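TipC2 (Streptococcus intermedius B196, PDB 6DHX) is an immunity protein that probably protects its producer by recognising and neutralising an antibacterial toxin exported by the type VII secretion system. Local coordinates at residues A[100-105]-A[123-128]. Residues are numbered along the deposited sequence; the frame is centred on the assembly and turned at random.
Sequences PNVRVR and IALEKG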
loop_
_atom_site.group_PDB
_atom_site.type_symbol
_atom_site.label_atom_id
_atom_site.label_comp_id
_atom_site.label_asym_id
_atom_site.label_seq_id
_atom_site.Cartn_x
_atom_site.Cartn_y
_atom_site.Cartn_z
ATOM N N PRO A 100 -4.276 21.907 -6.895
ATOM C CA PRO A 100 -3.296 22.712 -6.149
ATOM C C PRO A 100 -3.480 22.486 -4.654
ATOM O O PRO A 100 -4.573 22.672 -4.118
ATOM C CB PRO A 100 -3.622 24.151 -6.567
ATOM C CG PRO A 100 -5.078 24.129 -6.905
ATOM C CD PRO A 100 -5.389 22.722 -7.420
ATOM N N ASN A 101 -2.415 22.016 -4.002
ATOM C CA ASN A 101 -2.395 21.742 -2.559
ATOM C C ASN A 101 -3.332 20.602 -2.154
ATOM O O ASN A 101 -3.756 20.523 -1.002
ATOM C CB ASN A 101 -2.720 23.002 -1.755
ATOM C CG ASN A 101 -1.802 24.155 -2.098
ATOM O OD1 ASN A 101 -0.596 24.089 -1.857
ATOM N ND2 ASN A 101 -2.363 25.217 -2.668
ATOM N N VAL A 102 -3.655 19.685 -3.056
ATOM C CA VAL A 102 -4.562 18.585 -2.710
ATOM C C VAL A 102 -4.023 17.304 -3.323
ATOM O O VAL A 102 -3.696 17.284 -4.512
ATOM C CB VAL A 102 -6.009 18.840 -3.190
ATOM C CG1 VAL A 102 -6.905 17.648 -2.811
ATOM C CG2 VAL A 102 -6.580 20.159 -2.594
ATOM N N ARG A 103 -3.919 16.236 -2.515
ATOM C CA ARG A 103 -3.486 14.925 -2.992
ATOM C C ARG A 103 -4.544 13.897 -2.643
ATOM O O ARG A 103 -5.216 14.002 -1.609
ATOM C CB ARG A 103 -2.124 14.475 -2.377
ATOM C CG ARG A 103 -0.999 15.560 -2.500
ATOM C CD ARG A 103 0.363 14.937 -2.143
ATOM N NE ARG A 103 0.393 14.267 -0.835
ATOM C CZ ARG A 103 0.565 14.914 0.324
ATOM N NH1 ARG A 103 0.695 16.235 0.329
ATOM N NH2 ARG A 103 0.597 14.237 1.473
ATOM N N VAL A 104 -4.700 12.916 -3.505
ATOM C CA VAL A 104 -5.479 11.734 -3.179
ATOM C C VAL A 104 -4.533 10.663 -2.655
ATOM O O VAL A 104 -3.376 10.562 -3.067
ATOM C CB VAL A 104 -6.266 11.249 -4.411
ATOM C CG1 VAL A 104 -5.295 10.663 -5.472
ATOM C CG2 VAL A 104 -7.314 10.254 -4.033
ATOM N N ARG A 105 -5.002 9.903 -1.682
ATOM C CA ARG A 105 -4.228 8.806 -1.118
ATOM C C ARG A 105 -5.057 7.560 -1.299
ATOM O O ARG A 105 -6.190 7.502 -0.820
ATOM C CB ARG A 105 -3.960 9.022 0.361
ATOM C CG ARG A 105 -3.660 10.436 0.763
ATOM C CD ARG A 105 -3.690 10.526 2.298
ATOM N NE ARG A 105 -2.424 10.131 2.938
ATOM C CZ ARG A 105 -2.030 8.889 3.223
ATOM N NH1 ARG A 105 -0.856 8.696 3.822
ATOM N NH2 ARG A 105 -2.766 7.845 2.883
ATOM N N ILE A 123 -7.899 11.935 1.423
ATOM C CA ILE A 123 -7.438 13.186 0.856
ATOM C C ILE A 123 -6.385 13.776 1.785
ATOM O O ILE A 123 -6.486 13.655 3.008
ATOM C CB ILE A 123 -8.622 14.173 0.664
ATOM C CG1 ILE A 123 -9.586 13.631 -0.408
ATOM C CG2 ILE A 123 -8.130 15.532 0.344
ATOM C CD1 ILE A 123 -9.006 13.692 -1.857
ATOM N N ALA A 124 -5.362 14.395 1.206
ATOM C CA ALA A 124 -4.421 15.227 1.949
ATOM C C ALA A 124 -4.497 16.658 1.435
ATOM O O ALA A 124 -4.423 16.889 0.222
ATOM C CB ALA A 124 -2.979 14.696 1.811
ATOM N N LEU A 125 -4.664 17.613 2.356
ATOM C CA LEU A 125 -4.626 19.039 2.050
ATOM C C LEU A 125 -3.291 19.604 2.488
ATOM O O LEU A 125 -2.900 19.439 3.646
ATOM C CB LEU A 125 -5.743 19.793 2.764
ATOM C CG LEU A 125 -7.160 19.353 2.462
ATOM C CD1 LEU A 125 -8.140 20.333 3.133
ATOM C CD2 LEU A 125 -7.363 19.303 0.960
ATOM N N GLU A 126 -2.594 20.265 1.575
ATOM C CA GLU A 126 -1.284 20.812 1.894
ATOM C C GLU A 126 -1.451 22.263 2.304
ATOM O O GLU A 126 -1.865 23.096 1.492
ATOM C CB GLU A 126 -0.341 20.714 0.707
ATOM C CG GLU A 126 -0.175 19.323 0.185
ATOM C CD GLU A 126 0.497 19.338 -1.173
ATOM O OE1 GLU A 126 0.760 20.450 -1.681
ATOM O OE2 GLU A 126 0.767 18.249 -1.719
ATOM N N LYS A 127 -1.148 22.562 3.557
ATOM C CA LYS A 127 -1.225 23.920 4.084
ATOM C C LYS A 127 0.190 24.370 4.447
ATOM O O LYS A 127 0.541 24.505 5.625
ATOM C CB LYS A 127 -2.183 23.985 5.277
ATOM N N GLY A 128 1.007 24.581 3.417
ATOM C CA GLY A 128 2.395 24.954 3.590
ATOM C C GLY A 128 3.256 23.830 4.133
ATOM O O GLY A 128 3.585 22.875 3.420
#
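Arg103 and Glu126 meet diagonally across the antiparallel hairpin formed by strands 102-111 and 116-127: Arg103 pairs with Ala124, and Glu126, two residues further on, lies opposite Asn101. The backbones are joined where Arg103 and Ala124 form a hydrogen-bonded pair, Arg103 N to Ala124 O at 2.9 Å and Ala124 N to Arg103 O at 2.8 Å. Just before the first strand begins, Glu126 N donates to Asn101 O over 2.8 Å.

From CB, the Arg103 side chain sets off with CG beside its own backbone N (chi1 -51°), which brings CG and then CD alongside Glu126 OE2, at 3.3 Å in the case of CG. A bend at chi3 (-54°) folds the guanidinium back over the second strand, so that Ala124 CB lies under one face, 3.6 Å from NH2. NH1 closes a salt bridge of 2.9 Å with Glu126 OE2, which lies in the guanidinium plane and is approached on its anti side. NH2 forms salt bridges with Glu95 and Asp131, and this set of acidic partners fixes the rotation of the buried group and probably offsets its positive charge.

On the other face of the sheet, Val102 CG2 packs 3.7 Å from Leu125 CD2, the two side chains lying side by side, while Val102 CG1 touches Ile123 CG2.

Helix 137-146 covers this apolar face through Tyr143 and Leu144, whereas Tyr133 of strand 130-134 packs against Arg103 and Ala124 on the opposite one. Strands 89-99 and 130-134 flank the hairpin within the sheet.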